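Local coordinates for crystal protein (Bacillus thuringiensis serovar dakota, PDB 2ZTB) that recognizes cancer cells and, as a parasporin-2-type toxin related to the aerolysin-like pore formers, probably kills them by perforating their membranes, at residues A[31-36]-A[199-204]; A[37-42]-A[52-57]; A[21-26]-A[216-221]; A[8-13]-A[43-48]. All blocks are in the same frame, centred on the assembly; numbering follows the deposited sequence.

Contact 1 (A[31-36]-A[199-204]); sequences YGTNPD and FPKRVG
At one end of the elongated toxin, Tyr31, at the end of helix 20-31, and Thr33 and Pro35 of the loop that follows wrap round Phe199 and Val203, on the two sides of the corner at Pro200 and Lys201 where the chain passes from strand 168-199 to strand 202-203. The Phe199 ring is the centrepiece. Pro35 CB lies over one face, 3.9 Å from the centroid of the Phe199 ring and 18° off its normal, a CH-pi contact, while Val203 CG2 sits above the opposite face, displaced toward the rim. A chi1 of -66° brings the Phe199 ring back toward the loop, although its CB starts away from it. Thr33 O lies in the ring plane, 3.2 Å from Phe199 CE2. Tyr31 meets the same ring obliquely, with planes 61° apart and Tyr31 CD1 3.6 Å from Phe199 CZ. Nearer the surface, the Thr33 methyl CG2 abuts Pro200 CG at 3.7 Å. No direct hydrogen bond crosses; two waters make the polar links. One donates to Tyr31 O at 2.7 Å and accepts from Gly204 N, and the other joins Thr33 OG1 to Lys201 NZ. Tyr31 is anchored further by strand 210-214, its OH bonded to Asn213 and its ring stacked on Trp211, while Pro35 O is bonded by Arg24 of helix 20-31.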
loop_
_atom_site.group_PDB
_atom_site.type_symbol
_atom_site.label_atom_id
_atom_site.label_comp_id
_atom_site.label_asym_id
_atom_site.label_seq_id
_atom_site.Cartn_x
_atom_site.Cartn_y
_atom_site.Cartn_z
ATOM N N TYR A 31 11.301 36.788 -14.946
ATOM C CA TYR A 31 10.683 38.075 -15.249
ATOM C C TYR A 31 11.606 39.237 -14.934
ATOM O O TYR A 31 11.377 40.353 -15.410
ATOM C CB TYR A 31 9.291 38.197 -14.582
ATOM C CG TYR A 31 8.300 37.241 -15.231
ATOM C CD1 TYR A 31 8.039 35.995 -14.667
ATOM C CD2 TYR A 31 7.714 37.543 -16.462
ATOM C CE1 TYR A 31 7.186 35.094 -15.271
ATOM C CE2 TYR A 31 6.855 36.638 -17.089
ATOM C CZ TYR A 31 6.600 35.415 -16.481
ATOM O OH TYR A 31 5.760 34.516 -17.079
ATOM N N GLY A 32 12.669 38.961 -14.173
ATOM C CA GLY A 32 13.709 39.958 -13.889
ATOM C C GLY A 32 13.403 40.827 -12.676
ATOM O O GLY A 32 14.131 41.767 -12.386
ATOM N N THR A 33 12.315 40.515 -11.973
ATOM C CA THR A 33 11.911 41.236 -10.771
ATOM C C THR A 33 11.347 40.187 -9.831
ATOM O O THR A 33 10.633 39.281 -10.262
ATOM C CB THR A 33 10.832 42.331 -11.084
ATOM O OG1 THR A 33 11.389 43.310 -11.973
ATOM C CG2 THR A 33 10.334 43.043 -9.821
ATOM N N ASN A 34 11.699 40.288 -8.559
ATOM C CA ASN A 34 11.200 39.366 -7.553
ATOM C C ASN A 34 9.692 39.626 -7.385
ATOM O O ASN A 34 9.297 40.765 -7.180
ATOM C CB ASN A 34 11.984 39.587 -6.251
ATOM C CG ASN A 34 11.785 38.466 -5.226
ATOM O OD1 ASN A 34 11.532 37.298 -5.570
ATOM N ND2 ASN A 34 11.920 38.822 -3.951
ATOM N N PRO A 35 8.837 38.592 -7.548
ATOM C CA PRO A 35 7.426 38.888 -7.343
ATOM C C PRO A 35 7.116 39.169 -5.866
ATOM O O PRO A 35 7.834 38.684 -4.959
ATOM C CB PRO A 35 6.730 37.592 -7.785
ATOM C CG PRO A 35 7.743 36.530 -7.622
ATOM C CD PRO A 35 9.056 37.180 -7.919
ATOM N N ASP A 36 6.044 39.926 -5.637
ATOM C CA ASP A 36 5.554 40.186 -4.300
ATOM C C ASP A 36 5.028 38.898 -3.685
ATOM O O ASP A 36 5.242 38.629 -2.505
ATOM C CB ASP A 36 4.431 41.214 -4.354
ATOM C CG ASP A 36 4.927 42.636 -4.403
ATOM O OD1 ASP A 36 6.132 42.893 -4.201
ATOM O OD2 ASP A 36 4.082 43.515 -4.647
ATOM N N PHE A 199 3.541 40.784 -9.336
ATOM C CA PHE A 199 4.740 41.589 -9.296
ATOM C C PHE A 199 4.451 43.009 -8.794
ATOM O O PHE A 199 3.299 43.477 -8.892
ATOM C CB PHE A 199 5.405 41.569 -10.683
ATOM C CG PHE A 199 5.911 40.205 -11.070
ATOM C CD1 PHE A 199 5.030 39.235 -11.594
ATOM C CD2 PHE A 199 7.246 39.868 -10.879
ATOM C CE1 PHE A 199 5.479 37.945 -11.920
ATOM C CE2 PHE A 199 7.711 38.584 -11.210
ATOM C CZ PHE A 199 6.816 37.617 -11.723
ATOM N N PRO A 200 5.483 43.681 -8.217
ATOM C CA PRO A 200 5.385 45.076 -7.765
ATOM C C PRO A 200 5.236 46.083 -8.914
ATOM O O PRO A 200 4.642 47.143 -8.718
ATOM C CB PRO A 200 6.719 45.302 -7.028
ATOM C CG PRO A 200 7.655 44.323 -7.636
ATOM C CD PRO A 200 6.818 43.111 -7.931
ATOM N N LYS A 201 5.781 45.760 -10.088
ATOM C CA LYS A 201 5.599 46.565 -11.295
ATOM C C LYS A 201 5.188 45.696 -12.499
ATOM O O LYS A 201 5.125 44.474 -12.396
ATOM C CB LYS A 201 6.873 47.355 -11.597
ATOM C CG LYS A 201 8.095 46.497 -11.786
ATOM C CD LYS A 201 9.303 47.357 -11.848
ATOM C CE LYS A 201 10.483 46.594 -12.335
ATOM N NZ LYS A 201 11.716 47.458 -12.313
ATOM N N ARG A 202 4.899 46.325 -13.633
ATOM C CA ARG A 202 4.603 45.578 -14.857
ATOM C C ARG A 202 5.897 44.946 -15.373
ATOM O O ARG A 202 6.902 45.622 -15.495
ATOM C CB ARG A 202 3.972 46.481 -15.924
ATOM C CG ARG A 202 2.517 46.866 -15.655
ATOM C CD ARG A 202 1.923 47.609 -16.868
ATOM N NE ARG A 202 0.572 48.147 -16.648
ATOM C CZ ARG A 202 -0.584 47.470 -16.727
ATOM N NH1 ARG A 202 -0.625 46.165 -17.001
ATOM N NH2 ARG A 202 -1.732 48.119 -16.516
ATOM N N VAL A 203 5.861 43.639 -15.629
ATOM C CA VAL A 203 7.008 42.890 -16.152
ATOM C C VAL A 203 6.565 42.022 -17.344
ATOM O O VAL A 203 5.365 41.881 -17.608
ATOM C CB VAL A 203 7.654 41.936 -15.064
ATOM C CG1 VAL A 203 8.291 42.716 -13.901
ATOM C CG2 VAL A 203 6.638 40.906 -14.555
ATOM N N GLY A 204 7.531 41.426 -18.041
ATOM C CA GLY A 204 7.231 40.442 -19.076
ATOM C C GLY A 204 6.749 41.064 -20.371
ATOM O O GLY A 204 6.604 42.290 -20.466
HETATM O O HOH W 1 10.174 41.148 -17.721
HETATM O O HOH W 2 13.220 45.257 -10.919
#

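Contact 2 (A[37-42]-A[52-57]); sequences GIALNN and PITAQY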
loop_
_atom_site.group_PDB
_atom_site.type_symbol
_atom_site.label_atom_id
_atom_site.label_comp_id
_atom_site.label_asym_id
_atom_site.label_seq_id
_atom_site.Cartn_x
_atom_site.Cartn_y
_atom_site.Cartn_z
ATOM N N GLY A 37 4.329 38.104 -4.487
ATOM C CA GLY A 37 3.748 36.866 -4.006
ATOM C C GLY A 37 3.550 35.856 -5.112
ATOM O O GLY A 37 3.693 36.185 -6.291
ATOM N N ILE A 38 3.196 34.634 -4.718
ATOM C CA ILE A 38 2.997 33.516 -5.647
ATOM C C ILE A 38 1.682 32.824 -5.293
ATOM O O ILE A 38 1.104 33.107 -4.257
ATOM C CB ILE A 38 4.197 32.508 -5.651
ATOM C CG1 ILE A 38 4.352 31.800 -4.288
ATOM C CG2 ILE A 38 5.516 33.221 -6.151
ATOM C CD1 ILE A 38 5.340 30.618 -4.259
ATOM N N ALA A 39 1.211 31.935 -6.161
ATOM C CA ALA A 39 -0.095 31.332 -6.023
ATOM C C ALA A 39 -0.141 29.953 -6.660
ATOM O O ALA A 39 0.530 29.694 -7.652
ATOM C CB ALA A 39 -1.162 32.234 -6.632
ATOM N N LEU A 40 -0.941 29.072 -6.056
ATOM C CA LEU A 40 -1.132 27.704 -6.512
ATOM C C LEU A 40 -2.558 27.368 -6.202
ATOM O O LEU A 40 -2.977 27.433 -5.044
ATOM C CB LEU A 40 -0.196 26.750 -5.756
ATOM C CG LEU A 40 -0.206 25.239 -6.005
ATOM C CD1 LEU A 40 0.157 24.899 -7.454
ATOM C CD2 LEU A 40 0.748 24.563 -5.046
ATOM N N ASN A 41 -3.312 27.005 -7.234
ATOM C CA ASN A 41 -4.717 26.613 -7.056
ATOM C C ASN A 41 -5.454 27.614 -6.144
ATOM O O ASN A 41 -5.600 28.786 -6.525
ATOM C CB ASN A 41 -4.804 25.165 -6.566
ATOM C CG ASN A 41 -4.125 24.190 -7.519
ATOM O OD1 ASN A 41 -4.404 24.194 -8.714
ATOM N ND2 ASN A 41 -3.239 23.345 -6.993
ATOM N N ASN A 42 -5.865 27.190 -4.941
ATOM C CA ASN A 42 -6.562 28.102 -4.007
ATOM C C ASN A 42 -5.734 28.717 -2.862
ATOM O O ASN A 42 -6.292 29.297 -1.919
ATOM C CB ASN A 42 -7.845 27.457 -3.470
ATOM C CG ASN A 42 -8.910 27.307 -4.546
ATOM O OD1 ASN A 42 -9.107 26.132 -5.058
ATOM N ND2 ASN A 42 -9.605 28.502 -4.911
ATOM N N PRO A 52 -6.423 34.058 -4.796
ATOM C CA PRO A 52 -5.321 33.620 -5.650
ATOM C C PRO A 52 -5.614 33.833 -7.135
ATOM O O PRO A 52 -6.675 33.426 -7.620
ATOM C CB PRO A 52 -5.188 32.120 -5.322
ATOM C CG PRO A 52 -6.348 31.789 -4.417
ATOM C CD PRO A 52 -6.707 33.066 -3.745
ATOM N N ILE A 53 -4.679 34.480 -7.837
ATOM C CA ILE A 53 -4.857 34.822 -9.251
ATOM C C ILE A 53 -4.985 33.567 -10.109
ATOM O O ILE A 53 -5.461 33.615 -11.238
ATOM C CB ILE A 53 -3.722 35.743 -9.768
ATOM C CG1 ILE A 53 -2.350 35.050 -9.630
ATOM C CG2 ILE A 53 -3.765 37.093 -9.031
ATOM C CD1 ILE A 53 -1.217 35.727 -10.354
ATOM N N THR A 54 -4.575 32.437 -9.549
ATOM C CA THR A 54 -4.653 31.161 -10.232
ATOM C C THR A 54 -6.102 30.677 -10.326
ATOM O O THR A 54 -6.499 30.092 -11.339
ATOM C CB THR A 54 -3.790 30.107 -9.520
ATOM O OG1 THR A 54 -3.817 30.351 -8.107
ATOM C CG2 THR A 54 -2.351 30.178 -10.022
ATOM N N ALA A 55 -6.890 30.919 -9.275
ATOM C CA ALA A 55 -8.324 30.620 -9.316
ATOM C C ALA A 55 -9.063 31.707 -10.116
ATOM O O ALA A 55 -9.844 31.388 -11.033
ATOM C CB ALA A 55 -8.909 30.447 -7.896
ATOM N N GLN A 56 -8.806 32.982 -9.795
ATOM C CA GLN A 56 -9.375 34.088 -10.599
ATOM C C GLN A 56 -9.257 33.811 -12.101
ATOM O O GLN A 56 -10.295 33.814 -12.831
ATOM C CB GLN A 56 -8.713 35.434 -10.280
ATOM C CG GLN A 56 -8.940 35.939 -8.853
ATOM C CD GLN A 56 -8.541 37.433 -8.764
ATOM O OE1 GLN A 56 -7.510 37.773 -8.127
ATOM N NE2 GLN A 56 -9.349 38.335 -9.416
ATOM N N TYR A 57 -8.019 33.491 -12.536
ATOM C CA TYR A 57 -7.749 33.397 -13.963
ATOM C C TYR A 57 -7.763 31.978 -14.533
ATOM O O TYR A 57 -7.482 31.788 -15.794
ATOM C CB TYR A 57 -6.452 34.145 -14.297
ATOM C CG TYR A 57 -6.493 35.611 -13.886
ATOM C CD1 TYR A 57 -6.124 36.016 -12.603
ATOM C CD2 TYR A 57 -6.915 36.584 -14.772
ATOM C CE1 TYR A 57 -6.168 37.360 -12.222
ATOM C CE2 TYR A 57 -6.952 37.929 -14.406
ATOM C CZ TYR A 57 -6.583 38.314 -13.135
ATOM O OH TYR A 57 -6.635 39.652 -12.785
#
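A buried strand-to-helix contact sets Ala39 and Asn41, in the first strand and turn of the beta-hairpin 37-46, against Pro52 and Thr54 of the single helical turn 53-56. The hairpin turns through Asn41 and Asn42, whose backbone angles resemble those of a type II' turn. Pro52 occupies the N-cap position of the short helix, its O accepting Gln56 N at 3.1 Å, and its ring rests on the turn, with Pro52 CG 3.5 Å from Asn42 C. The apolar part is modest: Ala39 CB faces Pro52 CB at 4.2 Å, with Ile53 CG1 nearby. The same methyl, Ala39 CB, also comes within 3.6 Å of the hydroxyl oxygen Thr54 OG1. Beyond the two segments, Ile53 and Thr54 both touch Phe212, so the helical turn also packs on strand 210-214. The Asn41 side chain leaves this interface, bonding Cys61 N through OD1 and Leu8 O through ND2. One hydrogen bond joins the segments. A chi1 of 34° holds Thr54 OG1 between its backbone N and carbonyl carbon, from where it donates to Asn41 O at 2.9 Å, at a C=O...donor angle of 128° and tilted 26° from the carbonyl plane.

Contact 3 (A[21-26]-A[216-221]); sequences ESVRSR and RDVLNT
Ser22 reaches Val218 through a water rather than directly: the water lies 2.7 Å from Ser22 OG and donates to Val218 O, also at 2.7 Å. Ser22 OG takes a further hydrogen bond from Ser19 N, so two partners hold it near the start of its helix. Val23 follows with both branches engaged. CG1 stands anti to the backbone N and faces Val218 CG2 at 4.1 Å; CG2, beside that N, lies 3.7 Å from Leu219 CD2, the Val23 and Leu219 side chains running alongside each other. These apolar contacts lay helix 20-31 on the short, loosely formed helical turn 215-218 that connects strand 210-214 with the long strand 223-247, and Val23, Val218 and Leu219 all touch Phe195 of strand 168-199 in the sheet. Arg24 turns away, to a cation-pi contact with Phe46. One turn on from Ser22, Arg26 packs its CB 3.8 Å from Val218 CA. Bends at chi2 and chi3 then bring its guanidinium back to the end of the turn, where NH1 donates to Asp217 O at 2.8 Å. That bond has an N-H...O angle of 146°; the donor lies in the carbonyl plane, whereas the acceptor is 20° out of the guanidinium plane.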
loop_
_atom_site.group_PDB
_atom_site.type_symbol
_atom_site.label_atom_id
_atom_site.label_comp_id
_atom_site.label_asym_id
_atom_site.label_seq_id
_atom_site.Cartn_x
_atom_site.Cartn_y
_atom_site.Cartn_z
ATOM N N GLU A 21 9.996 29.305 -1.688
ATOM C CA GLU A 21 11.105 30.240 -1.903
ATOM C C GLU A 21 11.801 29.955 -3.216
ATOM O O GLU A 21 12.240 30.865 -3.886
ATOM C CB GLU A 21 12.119 30.173 -0.755
ATOM C CG GLU A 21 11.636 30.745 0.590
ATOM C CD GLU A 21 10.650 29.833 1.360
ATOM O OE1 GLU A 21 10.616 28.597 1.134
ATOM O OE2 GLU A 21 9.908 30.372 2.219
ATOM N N SER A 22 11.912 28.687 -3.584
ATOM C CA SER A 22 12.617 28.329 -4.781
ATOM C C SER A 22 11.764 28.635 -6.007
ATOM O O SER A 22 12.314 28.969 -7.052
ATOM C CB SER A 22 13.089 26.876 -4.742
ATOM O OG SER A 22 12.044 25.955 -4.981
ATOM N N VAL A 23 10.432 28.534 -5.865
ATOM C CA VAL A 23 9.452 28.904 -6.898
ATOM C C VAL A 23 9.476 30.416 -7.117
ATOM O O VAL A 23 9.542 30.901 -8.250
ATOM C CB VAL A 23 7.999 28.398 -6.520
ATOM C CG1 VAL A 23 6.881 29.089 -7.355
ATOM C CG2 VAL A 23 7.894 26.875 -6.641
ATOM N N ARG A 24 9.437 31.168 -6.026
ATOM C CA ARG A 24 9.516 32.614 -6.103
ATOM C C ARG A 24 10.801 33.068 -6.828
ATOM O O ARG A 24 10.768 33.988 -7.661
ATOM C CB ARG A 24 9.429 33.210 -4.695
ATOM C CG ARG A 24 9.242 34.702 -4.669
ATOM C CD ARG A 24 9.514 35.258 -3.297
ATOM N NE ARG A 24 9.000 36.617 -3.182
ATOM C CZ ARG A 24 8.856 37.281 -2.036
ATOM N NH1 ARG A 24 9.201 36.720 -0.875
ATOM N NH2 ARG A 24 8.366 38.514 -2.049
ATOM N N SER A 25 11.916 32.407 -6.531
ATOM C CA SER A 25 13.238 32.756 -7.097
ATOM C C SER A 25 13.305 32.465 -8.596
ATOM O O SER A 25 13.940 33.193 -9.355
ATOM C CB SER A 25 14.341 31.998 -6.357
ATOM O OG SER A 25 15.629 32.212 -6.942
ATOM N N ARG A 26 12.628 31.403 -9.018
ATOM C CA ARG A 26 12.495 31.073 -10.427
ATOM C C ARG A 26 11.681 32.125 -11.209
ATOM O O ARG A 26 12.064 32.511 -12.304
ATOM C CB ARG A 26 11.928 29.650 -10.566
ATOM C CG ARG A 26 12.987 28.541 -10.336
ATOM C CD ARG A 26 13.472 27.885 -11.668
ATOM N NE ARG A 26 14.272 28.805 -12.439
ATOM C CZ ARG A 26 14.112 29.172 -13.717
ATOM N NH1 ARG A 26 13.185 28.668 -14.530
ATOM N NH2 ARG A 26 14.943 30.067 -14.183
ATOM N N ARG A 216 6.760 23.098 -14.575
ATOM C CA ARG A 216 8.122 22.701 -14.981
ATOM C C ARG A 216 9.102 23.884 -15.045
ATOM O O ARG A 216 10.314 23.690 -14.913
ATOM C CB ARG A 216 8.091 21.939 -16.327
ATOM C CG ARG A 216 8.317 22.801 -17.550
ATOM C CD ARG A 216 8.249 22.007 -18.855
ATOM N NE ARG A 216 6.859 21.787 -19.255
ATOM C CZ ARG A 216 6.173 22.587 -20.063
ATOM N NH1 ARG A 216 4.911 22.303 -20.348
ATOM N NH2 ARG A 216 6.744 23.661 -20.586
ATOM N N ASP A 217 8.578 25.095 -15.244
ATOM C CA ASP A 217 9.386 26.314 -15.235
ATOM C C ASP A 217 9.821 26.791 -13.848
ATOM O O ASP A 217 10.784 27.549 -13.747
ATOM C CB ASP A 217 8.638 27.473 -15.908
ATOM C CG ASP A 217 8.465 27.284 -17.401
ATOM O OD1 ASP A 217 8.989 26.300 -17.973
ATOM O OD2 ASP A 217 7.800 28.144 -18.012
ATOM N N VAL A 218 9.108 26.394 -12.789
ATOM C CA VAL A 218 9.376 26.959 -11.456
ATOM C C VAL A 218 9.696 25.907 -10.366
ATOM O O VAL A 218 10.122 26.262 -9.254
ATOM C CB VAL A 218 8.238 27.928 -11.010
ATOM C CG1 VAL A 218 8.163 29.162 -11.970
ATOM C CG2 VAL A 218 6.853 27.197 -10.940
ATOM N N LEU A 219 9.516 24.627 -10.698
ATOM C CA LEU A 219 9.799 23.530 -9.775
ATOM C C LEU A 219 11.046 22.799 -10.242
ATOM O O LEU A 219 11.336 22.766 -11.440
ATOM C CB LEU A 219 8.599 22.539 -9.695
ATOM C CG LEU A 219 7.259 22.976 -9.059
ATOM C CD1 LEU A 219 6.171 21.940 -9.263
ATOM C CD2 LEU A 219 7.373 23.282 -7.572
ATOM N N ASN A 220 11.763 22.188 -9.297
ATOM C CA ASN A 220 12.998 21.466 -9.594
ATOM C C ASN A 220 12.749 20.133 -10.256
ATOM O O ASN A 220 13.643 19.573 -10.899
ATOM C CB ASN A 220 13.832 21.275 -8.330
ATOM C CG ASN A 220 14.392 22.576 -7.812
ATOM O OD1 ASN A 220 14.759 23.474 -8.590
ATOM N ND2 ASN A 220 14.469 22.695 -6.493
ATOM N N THR A 221 11.536 19.622 -10.082
ATOM C CA THR A 221 11.099 18.400 -10.742
ATOM C C THR A 221 9.592 18.449 -10.824
ATOM O O THR A 221 8.962 19.223 -10.111
ATOM C CB THR A 221 11.526 17.083 -9.983
ATOM O OG1 THR A 221 11.222 15.961 -10.826
ATOM C CG2 THR A 221 10.757 16.887 -8.691
HETATM O O HOH W 3 12.026 25.424 -7.579
#

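Contact 4 (A[8-13]-A[43-48]); sequences LMFNEL and ETYFNA
Phe10 wedges against Glu43 and Tyr45 where the 3-10 turn 10-13, in the loop after strand 4-7, meets the second strand of the beta-hairpin 37-46. The tight part centres on the buried Phe10 ring. Tyr45 presents its edge to one face, with centroids 5.2 Å apart and planes at 56°; Tyr45 CD1 is 3.9 Å from Phe10 CG. At the ring's edge, Glu43 CB comes within 3.5 Å of Phe10 CD1. Ile38 and Leu40 of the partner strand and Pro20 of helix 20-31 also touch this ring, joining turn, hairpin and helix. On the looser side, among partly exposed and exposed residues, polar links replace close packing. Glu43, its chain extended beyond CG, brings its carboxylate to the start of the 3-10 turn, whose N-H groups would probably favour a negative charge there. Phe10 N gives OE1 only a weak bond, 3.3 Å with an N-H...O angle of 150°, and a water donating to Glu43 OE2 at 2.7 Å accepts from Asn11 N. Met9, bent at chi2 and chi3, crosses the Glu43 side chain at about a right angle, its CE 3.8 Å from Glu43 OE1.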
loop_
_atom_site.group_PDB
_atom_site.type_symbol
_atom_site.label_atom_id
_atom_site.label_comp_id
_atom_site.label_asym_id
_atom_site.label_seq_id
_atom_site.Cartn_x
_atom_site.Cartn_y
_atom_site.Cartn_z
ATOM N N LEU A 8 -2.243 20.097 -6.404
ATOM C CA LEU A 8 -0.958 20.147 -5.740
ATOM C C LEU A 8 -1.080 21.221 -4.657
ATOM O O LEU A 8 -1.718 22.267 -4.869
ATOM C CB LEU A 8 0.148 20.462 -6.747
ATOM C CG LEU A 8 1.597 20.496 -6.231
ATOM C CD1 LEU A 8 2.104 19.097 -5.876
ATOM C CD2 LEU A 8 2.518 21.186 -7.266
ATOM N N MET A 9 -0.518 20.946 -3.486
ATOM C CA MET A 9 -0.580 21.881 -2.368
ATOM C C MET A 9 0.814 22.452 -2.069
ATOM O O MET A 9 1.817 21.840 -2.426
ATOM C CB MET A 9 -1.153 21.181 -1.131
ATOM C CG MET A 9 -2.499 20.440 -1.361
ATOM S SD MET A 9 -3.865 21.589 -1.661
ATOM C CE MET A 9 -4.101 22.328 -0.034
ATOM N N PHE A 10 0.873 23.616 -1.423
ATOM C CA PHE A 10 2.155 24.227 -1.043
ATOM C C PHE A 10 2.982 23.372 -0.076
ATOM O O PHE A 10 4.220 23.425 -0.116
ATOM C CB PHE A 10 1.981 25.644 -0.483
ATOM C CG PHE A 10 1.975 26.732 -1.548
ATOM C CD1 PHE A 10 0.840 27.497 -1.776
ATOM C CD2 PHE A 10 3.109 26.990 -2.312
ATOM C CE1 PHE A 10 0.827 28.491 -2.745
ATOM C CE2 PHE A 10 3.103 27.985 -3.286
ATOM C CZ PHE A 10 1.962 28.736 -3.505
ATOM N N ASN A 11 2.308 22.602 0.789
ATOM C CA ASN A 11 2.996 21.776 1.779
ATOM C C ASN A 11 3.545 20.472 1.203
ATOM O O ASN A 11 4.114 19.655 1.919
ATOM C CB ASN A 11 2.153 21.568 3.060
ATOM C CG ASN A 11 0.925 20.635 2.872
ATOM O OD1 ASN A 11 0.308 20.248 3.863
ATOM N ND2 ASN A 11 0.580 20.282 1.638
ATOM N N GLU A 12 3.392 20.319 -0.108
ATOM C CA GLU A 12 3.884 19.164 -0.864
ATOM C C GLU A 12 5.010 19.527 -1.828
ATOM O O GLU A 12 5.510 18.653 -2.536
ATOM C CB GLU A 12 2.775 18.617 -1.751
ATOM C CG GLU A 12 1.693 17.900 -1.045
ATOM C CD GLU A 12 0.684 17.382 -2.034
ATOM O OE1 GLU A 12 0.701 16.158 -2.265
ATOM O OE2 GLU A 12 -0.080 18.199 -2.599
ATOM N N LEU A 13 5.368 20.806 -1.897
ATOM C CA LEU A 13 6.447 21.273 -2.779
ATOM C C LEU A 13 7.769 20.553 -2.540
ATOM O O LEU A 13 8.495 20.264 -3.484
ATOM C CB LEU A 13 6.589 22.794 -2.685
ATOM C CG LEU A 13 5.926 23.568 -3.850
ATOM C CD1 LEU A 13 4.574 23.023 -4.314
ATOM C CD2 LEU A 13 5.869 25.080 -3.613
ATOM N N GLU A 43 -4.407 28.626 -2.973
ATOM C CA GLU A 43 -3.491 29.140 -1.959
ATOM C C GLU A 43 -2.588 30.210 -2.552
ATOM O O GLU A 43 -2.426 30.296 -3.766
ATOM C CB GLU A 43 -2.581 28.024 -1.455
ATOM C CG GLU A 43 -3.235 26.838 -0.792
ATOM C CD GLU A 43 -2.293 25.658 -0.768
ATOM O OE1 GLU A 43 -2.108 25.039 -1.844
ATOM O OE2 GLU A 43 -1.739 25.355 0.315
ATOM N N THR A 44 -2.002 31.018 -1.671
ATOM C CA THR A 44 -1.037 32.029 -2.029
ATOM C C THR A 44 0.137 31.908 -1.071
ATOM O O THR A 44 0.012 31.284 -0.020
ATOM C CB THR A 44 -1.617 33.462 -1.913
ATOM O OG1 THR A 44 -1.824 33.800 -0.535
ATOM C CG2 THR A 44 -2.918 33.613 -2.689
ATOM N N TYR A 45 1.275 32.489 -1.443
ATOM C CA TYR A 45 2.426 32.593 -0.554
ATOM C C TYR A 45 3.041 33.990 -0.682
ATOM O O TYR A 45 2.932 34.632 -1.734
ATOM C CB TYR A 45 3.451 31.494 -0.862
ATOM C CG TYR A 45 3.954 30.739 0.363
ATOM C CD1 TYR A 45 3.333 29.564 0.792
ATOM C CD2 TYR A 45 5.034 31.212 1.096
ATOM C CE1 TYR A 45 3.793 28.873 1.919
ATOM C CE2 TYR A 45 5.498 30.544 2.218
ATOM C CZ TYR A 45 4.885 29.385 2.619
ATOM O OH TYR A 45 5.376 28.739 3.721
ATOM N N PHE A 46 3.666 34.454 0.396
ATOM C CA PHE A 46 4.292 35.777 0.478
ATOM C C PHE A 46 3.264 36.907 0.304
ATOM O O PHE A 46 2.098 36.726 0.647
ATOM C CB PHE A 46 5.495 35.908 -0.489
ATOM C CG PHE A 46 6.419 34.713 -0.480
ATOM C CD1 PHE A 46 6.437 33.823 -1.554
ATOM C CD2 PHE A 46 7.256 34.464 0.606
ATOM C CE1 PHE A 46 7.269 32.714 -1.552
ATOM C CE2 PHE A 46 8.099 33.345 0.613
ATOM C CZ PHE A 46 8.105 32.476 -0.473
ATOM N N ASN A 47 3.695 38.059 -0.219
ATOM C CA ASN A 47 2.829 39.238 -0.354
ATOM C C ASN A 47 1.926 39.151 -1.590
ATOM O O ASN A 47 2.182 39.801 -2.617
ATOM C CB ASN A 47 3.691 40.519 -0.367
ATOM C CG ASN A 47 2.863 41.806 -0.444
ATOM O OD1 ASN A 47 1.687 41.846 -0.057
ATOM N ND2 ASN A 47 3.488 42.869 -0.941
ATOM N N ALA A 48 0.861 38.366 -1.478
ATOM C CA ALA A 48 0.045 38.002 -2.635
ATOM C C ALA A 48 -1.327 38.676 -2.748
ATOM O O ALA A 48 -1.910 39.126 -1.754
ATOM C CB ALA A 48 -0.107 36.497 -2.706
HETATM O O HOH W 4 -0.326 23.609 1.831
#

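Overall arrangement
All four contacts lie in the same end of the toxin, around helix 20-31 and the hairpin 37-46. Contact 2 is the most buried; contacts 1, 3 and 4 are only partly so, and each includes water bridging between its segments. Contacts 2 and 4 share the hairpin, their centres about 9 Å apart, and use it from its two strands. Helix 20-31 leads from contact 3 into contact 1. Aromatic rings dominate contacts 1 and 4, aliphatic side chains and an arginine contact 3, while contact 2 rests on small side chains, a proline and one threonine hydroxyl bond. Ile38 of segment 37-42, which takes no part in contact 2 itself, touches Val23 of contact 3 and Phe10 of contact 4.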